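Local coordinates for uncharacterized protein ygiD (Escherichia coli, PDB 2PW6), which cleaves the ring of L-DOPA between carbons 4 and 5 in vitro as a zinc-containing extradiol dioxygenase whose physiological substrate is unknown, at residues R14-L18 with L45-Q49; G173-N178 with S228-H234. One frame throughout, in Å; residues are numbered along the deposited sequence.

Overall arrangement
Contacts 1 and 2 lie on opposite sides of the chain's centre, with their own centres about 26 Å apart, yet both work around strand 167-173. Contact 1 sits where strand 17-21 begins and where the chain comes out of helix 33-44; strand 167-173 runs beside it. Contact 2 begins at the end of that same strand, where loops gather at the zinc sites. Their chemistry differs accordingly. Contact 1 is partly buried and mainly apolar, built from prolines, leucines and a selenomethionine with no hydrogen bond across. Contact 2 is buried and polar, combining three cross-segment hydrogen bonds, a histidine stack and metal ligation.

Contact 1. Residues R14-L18 with L45-Q49; sequences RMPAL and LPRPQ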
# COMPACT_ATOMS: atom_id res chain seq x y z
N ARG A 14 19.56 -8.66 -26.80
CA ARG A 14 19.83 -7.62 -25.75
C ARG A 14 18.54 -6.98 -25.20
O ARG A 14 17.80 -6.31 -25.95
CB ARG A 14 20.76 -6.53 -26.26
CG ARG A 14 20.83 -5.37 -25.30
CD ARG A 14 22.07 -4.57 -25.48
NE ARG A 14 22.60 -4.37 -24.16
CZ ARG A 14 23.78 -3.84 -23.89
NH1 ARG A 14 24.57 -3.43 -24.88
NH2 ARG A 14 24.15 -3.75 -22.61
N MSE A 15 18.29 -7.17 -23.91
CA MSE A 15 17.01 -6.78 -23.31
C MSE A 15 16.97 -5.29 -23.04
O MSE A 15 17.99 -4.69 -22.69
CB MSE A 15 16.77 -7.55 -22.02
CG MSE A 15 16.49 -9.03 -22.21
SE MSE A 15 14.84 -9.42 -23.18
CE MSE A 15 13.54 -8.37 -22.18
N PRO A 16 15.78 -4.67 -23.24
CA PRO A 16 15.59 -3.27 -22.84
C PRO A 16 15.42 -3.12 -21.31
O PRO A 16 15.03 -4.08 -20.63
CB PRO A 16 14.29 -2.88 -23.55
CG PRO A 16 13.52 -4.19 -23.64
CD PRO A 16 14.57 -5.25 -23.86
N ALA A 17 15.75 -1.95 -20.79
CA ALA A 17 15.36 -1.56 -19.43
C ALA A 17 14.21 -0.52 -19.48
O ALA A 17 14.13 0.33 -20.37
CB ALA A 17 16.55 -1.05 -18.63
N LEU A 18 13.31 -0.62 -18.51
CA LEU A 18 12.10 0.16 -18.48
C LEU A 18 11.87 0.81 -17.13
O LEU A 18 11.90 0.12 -16.10
CB LEU A 18 10.91 -0.74 -18.79
CG LEU A 18 10.40 -0.80 -20.23
CD1 LEU A 18 11.46 -1.26 -21.20
CD2 LEU A 18 9.25 -1.77 -20.24
N LEU A 45 7.66 -6.02 -26.59
CA LEU A 45 9.07 -6.17 -26.23
C LEU A 45 9.48 -7.64 -26.25
O LEU A 45 8.65 -8.53 -26.02
CB LEU A 45 9.38 -5.53 -24.87
CG LEU A 45 9.24 -4.01 -24.75
CD1 LEU A 45 9.43 -3.61 -23.31
CD2 LEU A 45 10.22 -3.26 -25.66
N PRO A 46 10.77 -7.90 -26.55
CA PRO A 46 11.31 -9.24 -26.44
C PRO A 46 11.01 -9.83 -25.05
O PRO A 46 11.33 -9.23 -24.03
CB PRO A 46 12.83 -9.05 -26.64
CG PRO A 46 13.06 -7.56 -26.51
CD PRO A 46 11.80 -6.94 -27.01
N ARG A 47 10.32 -10.96 -25.05
CA ARG A 47 10.02 -11.74 -23.87
C ARG A 47 11.31 -12.09 -23.11
O ARG A 47 12.25 -12.63 -23.70
CB ARG A 47 9.31 -13.00 -24.32
CG ARG A 47 8.91 -13.92 -23.21
CD ARG A 47 7.47 -13.69 -22.82
NE ARG A 47 6.94 -14.90 -22.22
CZ ARG A 47 5.66 -15.10 -21.94
NH1 ARG A 47 4.76 -14.16 -22.21
NH2 ARG A 47 5.28 -16.25 -21.40
N PRO A 48 11.37 -11.74 -21.79
CA PRO A 48 12.55 -12.00 -20.95
C PRO A 48 12.60 -13.39 -20.35
O PRO A 48 11.56 -13.96 -20.00
CB PRO A 48 12.43 -10.95 -19.82
CG PRO A 48 11.14 -10.27 -20.00
CD PRO A 48 10.34 -11.01 -21.04
N GLN A 49 13.82 -13.91 -20.23
CA GLN A 49 14.11 -15.12 -19.45
C GLN A 49 13.70 -14.92 -18.00
O GLN A 49 13.17 -15.84 -17.38
CB GLN A 49 15.60 -15.46 -19.53
CG GLN A 49 15.92 -16.74 -20.32
CD GLN A 49 15.38 -16.71 -21.76
OE1 GLN A 49 14.19 -16.97 -22.00
NE2 GLN A 49 16.26 -16.39 -22.71
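M15, a selenomethionine, hooks its side chain over P46 and P48 where strand 17-21 is about to enter the mixed sheet. The two segments belong to a beta-alpha-beta crossover: strand 17-21 leads through helix 33-44 to strand 50-60, and strand 167-173 fills the place between the two parallel strands. The packed part centres on M15. Bends at chi2 (-65°) and chi3 (-52°) fold the M15 chain back. M15 CE thus comes 3.0 Å from P46 O. The same methyl, M15 CE, rests 3.7 Å from P48 CB, the two side chains crossing at about a right angle. M168 of strand 167-173 touches both M15 and P48. P16 slides past L45 in the opposite direction, P16 CG lying 4.0 Å from L45 CD2. The looser side runs through P46 and R47. P46 is exposed and offers one ring corner to P16, while R47 points away from this packing and spends its guanidinium on a salt bridge with D135. Farther along, the tips of two leucines close the contact: L45 CD1 faces both methyls of L18, 3.6 Å from L18 CD2 and 3.8 Å from L18 CD1.

Contact 2. Residues G173-N178 with S228-H234; sequences GNVVHN and SNPTPEH. With ZN (zinc ion), chain D; ZN (zinc ion), chain B.
H177 and H234 stack face to face, ring centroids 3.6 Å apart and planes 15° from parallel, with H177 NE2 over the centre of the H234 ring. Each ring serves a different zinc. H177 has CG anti to its N (chi1 -174°), beside the carbonyl carbon, which lets ND1 and the backbone O grip one ion together. H234 NE2 binds the other, at the metal centre of this LigB-type extradiol dioxygenase, with H22, H57 and D86 of the second subunit; that aspartate also hydrogen-bonds H177 NE2. E233 OE2 receives H234 ND1 through its anti lone pair, nearly in the ring plane, which, with the zinc bond, holds the rotation of H234.

Two backbone hydrogen bonds and one from a side-chain amide join the segments. N174 N donates to H234 O over 2.6 Å, almost straight at 176°, and H177 N reaches S228 O at 2.7 Å. N229 ND2 gives a more bent bond of 2.9 Å to V175 O; with a leucine here, that buried carbonyl would probably be left without its N-H and the loop at V175 less firmly held.

Van der Waals contact is lighter: P230 CG lies 3.5 Å from N178 ND2, which hydrogen-bonds L227 O. Strand 263-264 touches V175, V176 and H177, helix 192-202 covers S228 and N229, and strand 50-60 meets H234 through A56.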
# COMPACT_ATOMS: atom_id res chain seq x y z
N GLY A 173 8.25 3.94 -10.52
CA GLY A 173 8.09 5.03 -9.55
C GLY A 173 7.42 6.19 -10.24
O GLY A 173 6.45 5.98 -10.95
N ASN A 174 7.97 7.41 -10.06
CA ASN A 174 7.32 8.68 -10.52
C ASN A 174 8.32 9.80 -10.34
O ASN A 174 8.73 10.10 -9.19
CB ASN A 174 6.03 9.06 -9.71
CG ASN A 174 4.84 8.11 -9.94
OD1 ASN A 174 4.37 7.44 -8.98
ND2 ASN A 174 4.27 8.11 -11.16
N VAL A 175 8.74 10.40 -11.45
CA VAL A 175 9.72 11.48 -11.41
C VAL A 175 9.17 12.80 -10.76
O VAL A 175 9.98 13.66 -10.30
CB VAL A 175 10.33 11.75 -12.79
CG1 VAL A 175 10.85 10.45 -13.40
CG2 VAL A 175 9.31 12.45 -13.74
N VAL A 176 7.84 12.92 -10.67
CA VAL A 176 7.20 13.95 -9.82
C VAL A 176 6.22 13.30 -8.87
O VAL A 176 5.28 12.60 -9.30
CB VAL A 176 6.40 15.10 -10.62
CG1 VAL A 176 5.86 16.15 -9.64
CG2 VAL A 176 7.26 15.74 -11.70
N HIS A 177 6.41 13.55 -7.58
CA HIS A 177 5.67 12.78 -6.62
C HIS A 177 5.56 13.46 -5.28
O HIS A 177 6.32 13.16 -4.34
CB HIS A 177 6.29 11.35 -6.47
CG HIS A 177 5.48 10.45 -5.59
ND1 HIS A 177 5.46 10.57 -4.21
CD2 HIS A 177 4.61 9.45 -5.90
CE1 HIS A 177 4.67 9.63 -3.71
NE2 HIS A 177 4.13 8.95 -4.72
N ASN A 178 4.57 14.33 -5.18
CA ASN A 178 4.31 15.06 -3.95
C ASN A 178 2.83 14.90 -3.73
O ASN A 178 2.05 15.48 -4.48
CB ASN A 178 4.72 16.53 -4.06
CG ASN A 178 4.71 17.27 -2.71
OD1 ASN A 178 3.87 16.98 -1.87
ND2 ASN A 178 5.66 18.17 -2.48
N SER A 228 9.16 18.59 -6.07
CA SER A 228 8.76 17.48 -6.93
C SER A 228 9.01 16.09 -6.30
O SER A 228 8.33 15.12 -6.62
CB SER A 228 9.53 17.56 -8.24
OG SER A 228 8.99 18.55 -9.10
N ASN A 229 9.98 16.06 -5.38
CA ASN A 229 10.50 14.84 -4.77
C ASN A 229 11.00 15.17 -3.37
O ASN A 229 12.20 15.29 -3.17
CB ASN A 229 11.66 14.26 -5.62
CG ASN A 229 11.21 13.74 -7.00
OD1 ASN A 229 10.44 12.80 -7.10
ND2 ASN A 229 11.74 14.34 -8.07
N PRO A 230 10.07 15.33 -2.40
CA PRO A 230 10.47 15.64 -1.01
C PRO A 230 11.26 14.52 -0.32
O PRO A 230 11.92 14.77 0.70
CB PRO A 230 9.13 15.84 -0.27
CG PRO A 230 8.07 15.93 -1.34
CD PRO A 230 8.60 15.27 -2.57
N THR A 231 11.16 13.30 -0.86
CA THR A 231 12.03 12.17 -0.48
C THR A 231 12.43 11.55 -1.79
O THR A 231 11.73 11.75 -2.77
CB THR A 231 11.30 11.14 0.34
OG1 THR A 231 10.02 10.85 -0.26
CG2 THR A 231 11.12 11.63 1.76
N PRO A 232 13.59 10.88 -1.84
CA PRO A 232 14.02 10.45 -3.15
C PRO A 232 13.38 9.21 -3.79
O PRO A 232 13.57 9.04 -4.98
CB PRO A 232 15.54 10.22 -2.95
CG PRO A 232 15.86 10.70 -1.58
CD PRO A 232 14.60 10.53 -0.82
N GLU A 233 12.60 8.40 -3.07
CA GLU A 233 12.33 6.98 -3.47
C GLU A 233 11.60 6.79 -4.80
O GLU A 233 11.93 5.88 -5.56
CB GLU A 233 11.61 6.19 -2.35
CG GLU A 233 10.10 6.45 -2.22
CD GLU A 233 9.78 7.86 -1.70
OE1 GLU A 233 10.55 8.34 -0.83
OE2 GLU A 233 8.76 8.47 -2.13
N HIS A 234 10.64 7.66 -5.12
CA HIS A 234 9.89 7.53 -6.39
C HIS A 234 10.61 8.00 -7.62
O HIS A 234 10.24 7.63 -8.76
CB HIS A 234 8.51 8.15 -6.31
CG HIS A 234 7.46 7.24 -5.75
ND1 HIS A 234 7.26 7.08 -4.41
CD2 HIS A 234 6.45 6.58 -6.35
CE1 HIS A 234 6.20 6.31 -4.20
NE2 HIS A 234 5.69 5.98 -5.37
ZN ZN D . 6.48 11.55 -2.72
ZN ZN B . 4.07 4.89 -5.69